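Local coordinates for aldo-keto reductase 2E (Bombyx mori, PDB 3WCZ), which catalyses the NADP-dependent reduction of 3-dehydroecdysone and, less actively, of phenylglyoxal and isatin, and may take part in regulating moulting, at residues T15-A20 with Y49-T54; L82-K87 with Y113-L118; A152-V157 with R175-Q180. One frame throughout, in Å; residues are numbered along the deposited sequence.

All three interactions reach one parallel barrel sheet and occur one after another along the chain. Interaction 1 ties the N-terminal hairpin to strand 51-53; interaction 2 pairs strands 83-88 and 114-119; interaction 3 pairs strands 152-158 and 178-182. Interactions 2 and 3 are backbone neighbours, with Tyr117 O 2.9 Å from Gly156 N, and the centres of interactions 1 and 2 are about 9 Å apart. All three converge on the NADP site. There Asp53 OD2 forms a salt bridge with Lys87 NZ at 2.7 Å, and Asp53 OD1 lies 2.9 Å from Gln180 NE2 in a probable hydrogen bond, linking interaction 1 to interactions 2 and 3.

Interaction 1 (T15-A20 with Y49-T54); sequences TIPIVA and YRHIDT. With NAP (NADP nicotinamide-adenine-dinucleotide phosphate), chain B.
The hairpin of strands 7-9 and 15-17, which closes the N-terminal end of the barrel, meets strand 51-53 where Pro17 faces His51. His51 ND1 donates to Pro17 O at 3.0 Å, a nearly straight bond (168° at the hydrogen) with the acceptor in the plane of the ring. The imidazole and its ND1 reach across because CG stands anti to the backbone N (chi1 -176°). His51 CB itself points toward 15-20 and lies 3.8 Å from Pro17 CB. On the far side of the ring NE2 is bonded to Thr85 OG1 of the next strand, so both ring nitrogens are engaged and the ring is unlikely to turn. Ala20 CB sits over the centre of one face, a CH-pi contact 3.5 Å from the centroid, while Ile16 CD1 approaches His51 CE1 obliquely at 3.5 Å. The fold is the (beta/alpha)8 TIM barrel of the aldo-keto reductases, and at Ala20 the chain passes from the hairpin into strand 21-22, the parallel neighbour of 51-53. Ala20 CA, 3.3 Å from His51 O, already makes a CA-H...O contact there. Nearer the loop, water 1 bridges the two segments by donating to Val19 O and accepting from Arg50 N. Val19 CG1 rests 4.0 Å from CE2 of Tyr49, whose hydroxyl is tied to Ile266 O. At the opposite end of strand 51-53, Asp53 enters the cofactor site: OD2, the salt-bridge partner of Lys87, accepts a hydrogen bond from O2D of the nicotinamide ribose at 2.7 Å.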
loop_
_atom_site.group_PDB
_atom_site.type_symbol
_atom_site.label_atom_id
_atom_site.label_comp_id
_atom_site.label_asym_id
_atom_site.label_seq_id
_atom_site.Cartn_x
_atom_site.Cartn_y
_atom_site.Cartn_z
ATOM N N THR A 15 -0.999 7.634 14.223
ATOM C CA THR A 15 -0.718 8.471 13.078
ATOM C C THR A 15 0.133 7.715 12.080
ATOM O O THR A 15 1.000 6.930 12.462
ATOM C CB THR A 15 -0.014 9.763 13.465
ATOM O OG1 THR A 15 1.024 9.442 14.374
ATOM C CG2 THR A 15 -1.006 10.719 14.139
ATOM N N ILE A 16 -0.182 7.928 10.822
ATOM C CA ILE A 16 0.475 7.203 9.748
ATOM C C ILE A 16 1.004 8.202 8.723
ATOM O O ILE A 16 0.272 9.102 8.269
ATOM C CB ILE A 16 -0.513 6.239 9.115
ATOM C CG1 ILE A 16 0.158 5.315 8.115
ATOM C CG2 ILE A 16 -1.688 6.970 8.489
ATOM C CD1 ILE A 16 -0.742 4.160 7.681
ATOM N N PRO A 17 2.284 8.066 8.353
ATOM C CA PRO A 17 2.802 8.962 7.315
ATOM C C PRO A 17 2.112 8.699 6.008
ATOM O O PRO A 17 1.903 7.532 5.655
ATOM C CB PRO A 17 4.290 8.590 7.227
ATOM C CG PRO A 17 4.581 7.883 8.545
ATOM C CD PRO A 17 3.315 7.176 8.907
ATOM N N ILE A 18 1.790 9.748 5.260
ATOM C CA ILE A 18 0.918 9.621 4.111
ATOM C C ILE A 18 1.606 9.292 2.774
ATOM O O ILE A 18 0.960 9.251 1.753
ATOM C CB ILE A 18 -0.006 10.851 3.965
ATOM C CG1 ILE A 18 0.799 12.072 3.578
ATOM C CG2 ILE A 18 -0.770 11.038 5.276
ATOM C CD1 ILE A 18 -0.064 13.312 3.591
ATOM N N VAL A 19 2.917 9.045 2.798
ATOM C CA VAL A 19 3.606 8.406 1.678
ATOM C C VAL A 19 4.318 7.176 2.219
ATOM O O VAL A 19 4.999 7.270 3.222
ATOM C CB VAL A 19 4.631 9.339 1.000
ATOM C CG1 VAL A 19 5.300 8.638 -0.132
ATOM C CG2 VAL A 19 3.950 10.651 0.521
ATOM N N ALA A 20 4.148 6.036 1.553
ATOM C CA ALA A 20 4.847 4.802 1.896
ATOM C C ALA A 20 5.722 4.344 0.760
ATOM O O ALA A 20 5.327 4.418 -0.405
ATOM C CB ALA A 20 3.843 3.703 2.246
ATOM N N TYR A 49 11.457 9.378 4.297
ATOM C CA TYR A 49 10.337 8.450 4.463
ATOM C C TYR A 49 10.358 7.883 5.876
ATOM O O TYR A 49 11.431 7.595 6.443
ATOM C CB TYR A 49 10.440 7.256 3.518
ATOM C CG TYR A 49 10.177 7.480 2.067
ATOM C CD1 TYR A 49 11.010 8.289 1.299
ATOM C CD2 TYR A 49 9.141 6.815 1.420
ATOM C CE1 TYR A 49 10.810 8.439 -0.063
ATOM C CE2 TYR A 49 8.941 6.943 0.055
ATOM C CZ TYR A 49 9.764 7.764 -0.680
ATOM O OH TYR A 49 9.578 7.874 -2.031
ATOM N N ARG A 50 9.159 7.678 6.402
ATOM C CA ARG A 50 8.980 7.048 7.695
ATOM C C ARG A 50 7.934 5.946 7.603
ATOM O O ARG A 50 7.451 5.485 8.641
ATOM C CB ARG A 50 8.542 8.084 8.734
ATOM C CG ARG A 50 9.595 9.179 9.006
ATOM C CD ARG A 50 10.865 8.606 9.606
ATOM N NE ARG A 50 11.868 9.629 9.914
ATOM C CZ ARG A 50 12.900 9.923 9.135
ATOM N NH1 ARG A 50 13.061 9.318 7.968
ATOM N NH2 ARG A 50 13.785 10.847 9.534
ATOM N N HIS A 51 7.518 5.558 6.417
ATOM C CA HIS A 51 6.518 4.505 6.241
ATOM C C HIS A 51 6.985 3.580 5.127
ATOM O O HIS A 51 7.289 4.047 4.033
ATOM C CB HIS A 51 5.147 5.154 5.925
ATOM C CG HIS A 51 3.982 4.204 5.795
ATOM N ND1 HIS A 51 2.710 4.665 5.542
ATOM C CD2 HIS A 51 3.867 2.854 5.849
ATOM C CE1 HIS A 51 1.870 3.656 5.448
ATOM N NE2 HIS A 51 2.543 2.539 5.646
ATOM N N ILE A 52 7.071 2.277 5.436
ATOM C CA ILE A 52 7.462 1.244 4.476
ATOM C C ILE A 52 6.313 0.255 4.367
ATOM O O ILE A 52 5.810 -0.176 5.405
ATOM C CB ILE A 52 8.718 0.465 4.907
ATOM C CG1 ILE A 52 9.857 1.398 5.343
ATOM C CG2 ILE A 52 9.143 -0.475 3.796
ATOM C CD1 ILE A 52 10.431 2.301 4.273
ATOM N N ASP A 53 5.918 -0.097 3.140
ATOM C CA ASP A 53 4.877 -1.098 2.863
ATOM C C ASP A 53 5.535 -2.361 2.322
ATOM O O ASP A 53 6.265 -2.291 1.327
ATOM C CB ASP A 53 3.862 -0.589 1.823
ATOM C CG ASP A 53 2.776 -1.595 1.554
ATOM O OD1 ASP A 53 1.835 -1.654 2.366
ATOM O OD2 ASP A 53 2.854 -2.334 0.547
ATOM N N THR A 54 5.310 -3.491 2.988
ATOM C CA THR A 54 5.802 -4.777 2.542
ATOM C C THR A 54 4.732 -5.833 2.755
ATOM O O THR A 54 3.581 -5.517 3.031
ATOM C CB THR A 54 7.162 -5.099 3.230
ATOM O OG1 THR A 54 7.793 -6.229 2.605
ATOM C CG2 THR A 54 7.034 -5.389 4.691
HETATM P PA NAP B . 4.307 1.519 -8.731
HETATM O O1A NAP B . 4.815 2.226 -7.544
HETATM O O2A NAP B . 2.954 1.668 -9.230
HETATM O O5B NAP B . 5.269 1.611 -9.957
HETATM C C5B NAP B . 6.635 1.355 -9.829
HETATM C C4B NAP B . 7.433 1.593 -11.102
HETATM O O4B NAP B . 7.507 3.008 -11.362
HETATM C C3B NAP B . 8.818 1.072 -11.119
HETATM O O3B NAP B . 9.063 0.592 -12.419
HETATM C C2B NAP B . 9.615 2.245 -10.805
HETATM O O2B NAP B . 10.950 2.184 -11.266
HETATM C C1B NAP B . 8.864 3.368 -11.469
HETATM N N9A NAP B . 8.979 4.680 -10.868
HETATM C C8A NAP B . 8.968 4.942 -9.545
HETATM N N7A NAP B . 8.970 6.239 -9.312
HETATM C C5A NAP B . 8.991 6.871 -10.528
HETATM C C6A NAP B . 9.004 8.215 -10.915
HETATM N N6A NAP B . 9.032 9.290 -10.021
HETATM N N1A NAP B . 9.022 8.460 -12.237
HETATM C C2A NAP B . 9.007 7.467 -13.125
HETATM N N3A NAP B . 8.982 6.165 -12.791
HETATM C C4A NAP B . 8.962 5.871 -11.482
HETATM O O3 NAP B . 4.551 -0.054 -8.428
HETATM P PN NAP B . 3.812 -1.279 -7.727
HETATM O O1N NAP B . 4.908 -2.107 -7.163
HETATM O O2N NAP B . 2.880 -1.880 -8.719
HETATM O O5D NAP B . 2.912 -0.678 -6.563
HETATM C C5D NAP B . 3.482 0.009 -5.500
HETATM C C4D NAP B . 3.465 -0.724 -4.152
HETATM O O4D NAP B . 2.142 -0.944 -3.701
HETATM C C3D NAP B . 4.057 -2.096 -4.174
HETATM O O3D NAP B . 5.465 -2.085 -4.298
HETATM C C2D NAP B . 3.541 -2.657 -2.945
HETATM O O2D NAP B . 4.206 -2.124 -1.834
HETATM C C1D NAP B . 2.102 -2.190 -2.996
HETATM N N1N NAP B . 1.105 -3.056 -3.637
HETATM C C2N NAP B . 0.201 -3.712 -2.888
HETATM C C3N NAP B . -0.742 -4.508 -3.488
HETATM C C7N NAP B . -1.733 -5.156 -2.597
HETATM O O7N NAP B . -2.003 -4.715 -1.454
HETATM N N7N NAP B . -2.443 -6.169 -3.135
HETATM C C4N NAP B . -0.741 -4.716 -4.881
HETATM C C5N NAP B . 0.192 -4.017 -5.657
HETATM C C6N NAP B . 1.094 -3.198 -4.989
HETATM P P2B NAP B . 12.208 2.393 -10.296
HETATM O O1X NAP B . 13.413 2.152 -11.227
HETATM O O2X NAP B . 12.191 3.781 -9.824
HETATM O O3X NAP B . 12.102 1.364 -9.198
HETATM O O HOH W 1 6.942 8.394 4.828
#

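Interaction 2 (L82-K87 with Y113-L118); sequences LFVTTK and YIDLYL
Asp115 OD2 accepts the amide proton of Val84 N at 2.9 Å, a straight bond (167°) that meets the carboxylate from above its plane. The same oxygen forms a salt bridge with Arg79, which would help to hold the carboxylate against the backbone. With CG beside its own backbone N (chi1 -66°), Asp115 turns the group back toward strand 83-88 just before regular pairing begins. From there the ladder is parallel: Leu116 N donates to Val84 O, Thr86 N to Leu116 O at 3.1 Å, and Leu118 N to Thr86 O at 3.0 Å. Two waters extend the polar network. Water 2 lies between Leu82 O, Asp115 OD1 and Tyr113 OH, and water 3 joins Lys87 O to Tyr117 OH. Around these bonds the packing splits between the two faces of the sheet. Inside the barrel, Asp115 CB stands over the centre of the Phe83 ring, a CH-pi contact 3.5 Å from the centroid, and Phe83 CE1 reaches Leu116 CB at 3.6 Å. Thr85 lies alongside Leu116, pointing the same way; its OG1, hydrogen-bonded to His51 NE2, is 3.5 Å from Leu116 CB. On this face too, Lys87 runs beside Leu118 toward the cofactor. On the other face, covered by helix 95-109, Val84 CG1 meets Ile114 CD1 at 3.7 Å with the two side chains roughly at right angles. Thr86 CG2 packs on Ile114 CD1 and, side by side, on Tyr117 CD1 at 3.8 Å, while Thr86 OG1 turns to Glu61. This is a beta-alpha-beta unit of the TIM barrel, and Lys87 NZ, salt-bridged to Asp53 and hydrogen-bonded to Tyr58 OH, the probable proton donor, completes a cluster consistent with the aldo-keto reductase active site.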
loop_
_atom_site.group_PDB
_atom_site.type_symbol
_atom_site.label_atom_id
_atom_site.label_comp_id
_atom_site.label_asym_id
_atom_site.label_seq_id
_atom_site.Cartn_x
_atom_site.Cartn_y
_atom_site.Cartn_z
ATOM N N LEU A 82 9.525 5.093 12.944
ATOM C CA LEU A 82 9.151 4.388 11.722
ATOM C C LEU A 82 7.772 3.782 11.836
ATOM O O LEU A 82 7.383 3.328 12.899
ATOM C CB LEU A 82 10.136 3.277 11.410
ATOM C CG LEU A 82 11.535 3.674 11.030
ATOM C CD1 LEU A 82 12.423 2.434 10.901
ATOM C CD2 LEU A 82 11.506 4.452 9.730
ATOM N N PHE A 83 7.070 3.734 10.715
ATOM C CA PHE A 83 5.781 3.081 10.565
ATOM C C PHE A 83 5.962 1.962 9.548
ATOM O O PHE A 83 6.207 2.240 8.378
ATOM C CB PHE A 83 4.746 4.104 10.082
ATOM C CG PHE A 83 3.330 3.646 10.202
ATOM C CD1 PHE A 83 2.815 2.697 9.335
ATOM C CD2 PHE A 83 2.511 4.120 11.216
ATOM C CE1 PHE A 83 1.488 2.257 9.471
ATOM C CE2 PHE A 83 1.217 3.665 11.351
ATOM C CZ PHE A 83 0.707 2.733 10.492
ATOM N N VAL A 84 5.885 0.713 9.986
ATOM C CA VAL A 84 6.083 -0.421 9.110
ATOM C C VAL A 84 4.740 -1.120 8.948
ATOM O O VAL A 84 4.081 -1.471 9.932
ATOM C CB VAL A 84 7.158 -1.366 9.662
ATOM C CG1 VAL A 84 7.522 -2.405 8.599
ATOM C CG2 VAL A 84 8.391 -0.602 10.045
ATOM N N THR A 85 4.392 -1.380 7.700
ATOM C CA THR A 85 3.182 -2.068 7.289
ATOM C C THR A 85 3.545 -3.390 6.633
ATOM O O THR A 85 4.366 -3.419 5.721
ATOM C CB THR A 85 2.388 -1.218 6.285
ATOM O OG1 THR A 85 1.974 -0.028 6.939
ATOM C CG2 THR A 85 1.160 -1.926 5.761
ATOM N N THR A 86 2.942 -4.496 7.077
ATOM C CA THR A 86 3.057 -5.758 6.361
ATOM C C THR A 86 1.686 -6.434 6.312
ATOM O O THR A 86 0.693 -5.886 6.806
ATOM C CB THR A 86 4.185 -6.652 6.870
ATOM O OG1 THR A 86 4.441 -7.613 5.846
ATOM C CG2 THR A 86 3.866 -7.307 8.208
ATOM N N LYS A 87 1.645 -7.604 5.662
ATOM C CA LYS A 87 0.380 -8.204 5.240
ATOM C C LYS A 87 0.384 -9.710 5.442
ATOM O O LYS A 87 1.386 -10.403 5.175
ATOM C CB LYS A 87 0.084 -7.881 3.764
ATOM C CG LYS A 87 0.363 -6.446 3.353
ATOM C CD LYS A 87 -0.175 -6.110 1.979
ATOM C CE LYS A 87 0.236 -4.746 1.498
ATOM N NZ LYS A 87 1.636 -4.688 1.037
ATOM N N TYR A 113 7.165 -5.450 16.944
ATOM C CA TYR A 113 5.780 -5.132 16.661
ATOM C C TYR A 113 5.728 -4.536 15.260
ATOM O O TYR A 113 6.743 -4.067 14.742
ATOM C CB TYR A 113 5.201 -4.127 17.693
ATOM C CG TYR A 113 5.777 -2.727 17.572
ATOM C CD1 TYR A 113 6.976 -2.417 18.174
ATOM C CD2 TYR A 113 5.137 -1.734 16.831
ATOM C CE1 TYR A 113 7.535 -1.161 18.058
ATOM C CE2 TYR A 113 5.687 -0.465 16.707
ATOM C CZ TYR A 113 6.900 -0.185 17.318
ATOM O OH TYR A 113 7.461 1.076 17.219
ATOM N N ILE A 114 4.545 -4.606 14.661
ATOM C CA ILE A 114 4.274 -3.970 13.378
ATOM C C ILE A 114 3.323 -2.803 13.627
ATOM O O ILE A 114 2.470 -2.852 14.519
ATOM C CB ILE A 114 3.666 -5.005 12.363
ATOM C CG1 ILE A 114 3.850 -4.540 10.919
ATOM C CG2 ILE A 114 2.207 -5.282 12.629
ATOM C CD1 ILE A 114 5.238 -4.701 10.441
ATOM N N ASP A 115 3.482 -1.726 12.873
ATOM C CA ASP A 115 2.595 -0.577 13.037
ATOM C C ASP A 115 1.244 -0.833 12.413
ATOM O O ASP A 115 0.220 -0.438 12.958
ATOM C CB ASP A 115 3.266 0.666 12.453
ATOM C CG ASP A 115 4.483 1.036 13.221
ATOM O OD1 ASP A 115 4.322 1.741 14.263
ATOM O OD2 ASP A 115 5.584 0.570 12.863
ATOM N N LEU A 116 1.215 -1.529 11.276
ATOM C CA LEU A 116 -0.038 -1.838 10.584
ATOM C C LEU A 116 0.074 -3.227 9.995
ATOM O O LEU A 116 0.991 -3.517 9.251
ATOM C CB LEU A 116 -0.299 -0.817 9.467
ATOM C CG LEU A 116 -1.561 -1.022 8.647
ATOM C CD1 LEU A 116 -2.819 -1.025 9.452
ATOM C CD2 LEU A 116 -1.621 0.080 7.613
ATOM N N TYR A 117 -0.865 -4.088 10.362
ATOM C CA TYR A 117 -1.008 -5.412 9.757
ATOM C C TYR A 117 -2.290 -5.440 8.955
ATOM O O TYR A 117 -3.355 -5.042 9.434
ATOM C CB TYR A 117 -1.049 -6.478 10.828
ATOM C CG TYR A 117 -0.680 -7.869 10.388
ATOM C CD1 TYR A 117 0.335 -8.095 9.478
ATOM C CD2 TYR A 117 -1.304 -8.985 10.927
ATOM C CE1 TYR A 117 0.711 -9.376 9.110
ATOM C CE2 TYR A 117 -0.942 -10.267 10.560
ATOM C CZ TYR A 117 0.071 -10.453 9.654
ATOM O OH TYR A 117 0.432 -11.751 9.338
ATOM N N LEU A 118 -2.188 -5.899 7.703
ATOM C CA LEU A 118 -3.313 -5.961 6.777
ATOM C C LEU A 118 -3.622 -7.376 6.353
ATOM O O LEU A 118 -2.699 -8.147 6.055
ATOM C CB LEU A 118 -2.989 -5.176 5.503
ATOM C CG LEU A 118 -2.648 -3.697 5.702
ATOM C CD1 LEU A 118 -2.300 -3.077 4.358
ATOM C CD2 LEU A 118 -3.766 -2.931 6.333
HETATM O O HOH W 2 6.382 2.861 15.538
HETATM O O HOH W 3 2.407 -11.874 7.432
#

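Interaction 3 (A152-V157 with R175-Q180); sequences ARSIGV and RPVINQ. With NAP (NADP nicotinamide-adenine-dinucleotide phosphate), chain B; EDO (1,2-ethanediol), chain C.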
loop_
_atom_site.group_PDB
_atom_site.type_symbol
_atom_site.label_atom_id
_atom_site.label_comp_id
_atom_site.label_asym_id
_atom_site.label_seq_id
_atom_site.Cartn_x
_atom_site.Cartn_y
_atom_site.Cartn_z
ATOM N N ALA A 152 0.535 -5.879 16.761
ATOM C CA ALA A 152 0.165 -4.933 15.721
ATOM C C ALA A 152 -0.470 -3.728 16.386
ATOM O O ALA A 152 -1.420 -3.868 17.159
ATOM C CB ALA A 152 -0.808 -5.548 14.770
ATOM N N ARG A 153 0.024 -2.533 16.111
ATOM C CA ARG A 153 -0.548 -1.330 16.710
ATOM C C ARG A 153 -1.904 -1.028 16.102
ATOM O O ARG A 153 -2.848 -0.643 16.808
ATOM C CB ARG A 153 0.371 -0.134 16.510
ATOM C CG ARG A 153 1.700 -0.247 17.211
ATOM C CD ARG A 153 1.598 -0.008 18.705
ATOM N NE ARG A 153 2.925 0.024 19.319
ATOM C CZ ARG A 153 3.480 -0.981 19.989
ATOM N NH1 ARG A 153 2.836 -2.143 20.168
ATOM N NH2 ARG A 153 4.691 -0.819 20.494
ATOM N N SER A 154 -2.002 -1.190 14.789
ATOM C CA SER A 154 -3.248 -1.003 14.040
ATOM C C SER A 154 -3.467 -2.164 13.082
ATOM O O SER A 154 -2.515 -2.804 12.660
ATOM C CB SER A 154 -3.197 0.276 13.193
ATOM O OG SER A 154 -3.055 1.434 14.008
ATOM N N ILE A 155 -4.727 -2.393 12.736
ATOM C CA ILE A 155 -5.113 -3.462 11.840
ATOM C C ILE A 155 -6.015 -2.936 10.737
ATOM O O ILE A 155 -6.829 -2.043 10.942
ATOM C CB ILE A 155 -5.782 -4.661 12.597
ATOM C CG1 ILE A 155 -6.965 -4.202 13.466
ATOM C CG2 ILE A 155 -4.726 -5.399 13.408
ATOM C CD1 ILE A 155 -7.706 -5.400 14.046
ATOM N N GLY A 156 -5.840 -3.478 9.531
ATOM C CA GLY A 156 -6.680 -3.116 8.405
ATOM C C GLY A 156 -6.727 -4.218 7.368
ATOM O O GLY A 156 -6.346 -5.376 7.625
ATOM N N VAL A 157 -7.236 -3.859 6.198
ATOM C CA VAL A 157 -7.431 -4.830 5.140
ATOM C C VAL A 157 -6.912 -4.295 3.816
ATOM O O VAL A 157 -6.548 -3.107 3.695
ATOM C CB VAL A 157 -8.937 -5.227 5.026
ATOM C CG1 VAL A 157 -9.413 -5.878 6.310
ATOM C CG2 VAL A 157 -9.821 -4.019 4.612
ATOM N N ARG A 175 -13.361 -1.606 13.366
ATOM C CA ARG A 175 -13.271 -1.575 11.913
ATOM C C ARG A 175 -11.814 -1.321 11.510
ATOM O O ARG A 175 -10.977 -0.893 12.314
ATOM C CB ARG A 175 -14.232 -0.566 11.272
ATOM C CG ARG A 175 -13.798 0.834 11.393
ATOM C CD ARG A 175 -14.887 1.827 10.991
ATOM N NE ARG A 175 -16.089 1.663 11.823
ATOM C CZ ARG A 175 -17.236 2.305 11.641
ATOM N NH1 ARG A 175 -17.397 3.167 10.652
ATOM N NH2 ARG A 175 -18.239 2.057 12.463
ATOM N N PRO A 176 -11.492 -1.702 10.283
ATOM C CA PRO A 176 -10.139 -1.497 9.805
ATOM C C PRO A 176 -9.769 -0.023 9.835
ATOM O O PRO A 176 -10.634 0.842 9.612
ATOM C CB PRO A 176 -10.188 -2.050 8.377
ATOM C CG PRO A 176 -11.587 -2.167 8.038
ATOM C CD PRO A 176 -12.350 -2.333 9.275
ATOM N N VAL A 177 -8.509 0.283 10.121
ATOM C CA VAL A 177 -8.029 1.669 9.992
ATOM C C VAL A 177 -7.854 2.071 8.533
ATOM O O VAL A 177 -7.980 3.245 8.206
ATOM C CB VAL A 177 -6.684 1.925 10.709
ATOM C CG1 VAL A 177 -6.833 1.791 12.215
ATOM C CG2 VAL A 177 -5.570 1.004 10.197
ATOM N N ILE A 178 -7.615 1.071 7.678
ATOM C CA ILE A 178 -7.201 1.255 6.296
ATOM C C ILE A 178 -7.750 0.143 5.430
ATOM O O ILE A 178 -7.848 -0.991 5.872
ATOM C CB ILE A 178 -5.655 1.269 6.211
ATOM C CG1 ILE A 178 -5.181 2.701 6.516
ATOM C CG2 ILE A 178 -5.119 0.788 4.814
ATOM C CD1 ILE A 178 -3.755 2.836 6.877
ATOM N N ASN A 179 -8.085 0.497 4.190
ATOM C CA ASN A 179 -8.273 -0.431 3.089
ATOM C C ASN A 179 -7.241 -0.057 2.042
ATOM O O ASN A 179 -7.275 1.074 1.517
ATOM C CB ASN A 179 -9.718 -0.390 2.550
ATOM C CG ASN A 179 -10.013 -1.478 1.506
ATOM O OD1 ASN A 179 -9.318 -2.485 1.422
ATOM N ND2 ASN A 179 -11.111 -1.302 0.776
ATOM N N GLN A 180 -6.321 -0.982 1.750
ATOM C CA GLN A 180 -5.296 -0.734 0.749
ATOM C C GLN A 180 -5.741 -1.319 -0.586
ATOM O O GLN A 180 -5.941 -2.538 -0.712
ATOM C CB GLN A 180 -3.949 -1.324 1.202
ATOM C CG GLN A 180 -2.852 -1.186 0.152
ATOM C CD GLN A 180 -1.451 -1.647 0.517
ATOM O OE1 GLN A 180 -0.798 -2.311 -0.307
ATOM N NE2 GLN A 180 -0.969 -1.315 1.699
HETATM P PA NAP B . 4.307 1.519 -8.731
HETATM O O1A NAP B . 4.815 2.226 -7.544
HETATM O O2A NAP B . 2.954 1.668 -9.230
HETATM O O5B NAP B . 5.269 1.611 -9.957
HETATM C C5B NAP B . 6.635 1.355 -9.829
HETATM C C4B NAP B . 7.433 1.593 -11.102
HETATM O O4B NAP B . 7.507 3.008 -11.362
HETATM C C3B NAP B . 8.818 1.072 -11.119
HETATM O O3B NAP B . 9.063 0.592 -12.419
HETATM C C2B NAP B . 9.615 2.245 -10.805
HETATM O O2B NAP B . 10.950 2.184 -11.266
HETATM C C1B NAP B . 8.864 3.368 -11.469
HETATM N N9A NAP B . 8.979 4.680 -10.868
HETATM C C8A NAP B . 8.968 4.942 -9.545
HETATM N N7A NAP B . 8.970 6.239 -9.312
HETATM C C5A NAP B . 8.991 6.871 -10.528
HETATM C C6A NAP B . 9.004 8.215 -10.915
HETATM N N6A NAP B . 9.032 9.290 -10.021
HETATM N N1A NAP B . 9.022 8.460 -12.237
HETATM C C2A NAP B . 9.007 7.467 -13.125
HETATM N N3A NAP B . 8.982 6.165 -12.791
HETATM C C4A NAP B . 8.962 5.871 -11.482
HETATM O O3 NAP B . 4.551 -0.054 -8.428
HETATM P PN NAP B . 3.812 -1.279 -7.727
HETATM O O1N NAP B . 4.908 -2.107 -7.163
HETATM O O2N NAP B . 2.880 -1.880 -8.719
HETATM O O5D NAP B . 2.912 -0.678 -6.563
HETATM C C5D NAP B . 3.482 0.009 -5.500
HETATM C C4D NAP B . 3.465 -0.724 -4.152
HETATM O O4D NAP B . 2.142 -0.944 -3.701
HETATM C C3D NAP B . 4.057 -2.096 -4.174
HETATM O O3D NAP B . 5.465 -2.085 -4.298
HETATM C C2D NAP B . 3.541 -2.657 -2.945
HETATM O O2D NAP B . 4.206 -2.124 -1.834
HETATM C C1D NAP B . 2.102 -2.190 -2.996
HETATM N N1N NAP B . 1.105 -3.056 -3.637
HETATM C C2N NAP B . 0.201 -3.712 -2.888
HETATM C C3N NAP B . -0.742 -4.508 -3.488
HETATM C C7N NAP B . -1.733 -5.156 -2.597
HETATM O O7N NAP B . -2.003 -4.715 -1.454
HETATM N N7N NAP B . -2.443 -6.169 -3.135
HETATM C C4N NAP B . -0.741 -4.716 -4.881
HETATM C C5N NAP B . 0.192 -4.017 -5.657
HETATM C C6N NAP B . 1.094 -3.198 -4.989
HETATM P P2B NAP B . 12.208 2.393 -10.296
HETATM O O1X NAP B . 13.413 2.152 -11.227
HETATM O O2X NAP B . 12.191 3.781 -9.824
HETATM O O3X NAP B . 12.102 1.364 -9.198
HETATM C C1 EDO C . -16.390 0.019 15.253
HETATM O O1 EDO C . -16.691 -0.191 13.860
HETATM C C2 EDO C . -15.348 1.135 15.392
HETATM O O2 EDO C . -14.061 0.622 14.990
#
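Val157 and Asn179 pair in parallel in the beta-alpha-beta unit of strand 152-158, helix 162-170 and strand 178-182, one of the repeating units of the TIM barrel. Three backbone bonds stitch the strands together: Val177 N to Ile155 O, Val157 N to Ile178 O at 3.0 Å, and Gln180 N to Val157 O at 2.9 Å. Gly156 CA lies 3.7 Å from Pro176 CB and 3.5 Å from Ile178 O, an approach met at a residue without a side chain, where a CB would run into Ile178 O. Pro176 shares its side of the sheet with Val157 and Asn179, and Trp140 of helix 136-148 packs against Val157 and Pro176. There Val157 CG2 lies 3.6 Å from Asn179 OD1. The amide gets there because CG is placed anti to the main-chain N (chi1 -173°), and its ND2 is taken by Phe160 O. Apart from these, Val177 CG2 reaches Ser154 CB at 3.9 Å and also touches Ile155 O, while Ser154 OG turns to Asp12. At the start of 175-180, Arg175 NH1 bonds to Leu199 O. The same side chain wraps an ethanediol probably left from crystallisation: NE donates to its O1 at 2.8 Å in the guanidinium plane, NH2 adds a longer bond to the same oxygen, and the backbone N holds O2. With an alanine here, Leu199 O would probably lose its guanidinium partner, and O1 of the diol two donors. At the far end Gln180, whose NE2 is held by Asp53, extends from the barrel wall into the cofactor pocket, and its OE1 comes to 3.1 Å from the nicotinamide carbon C2N.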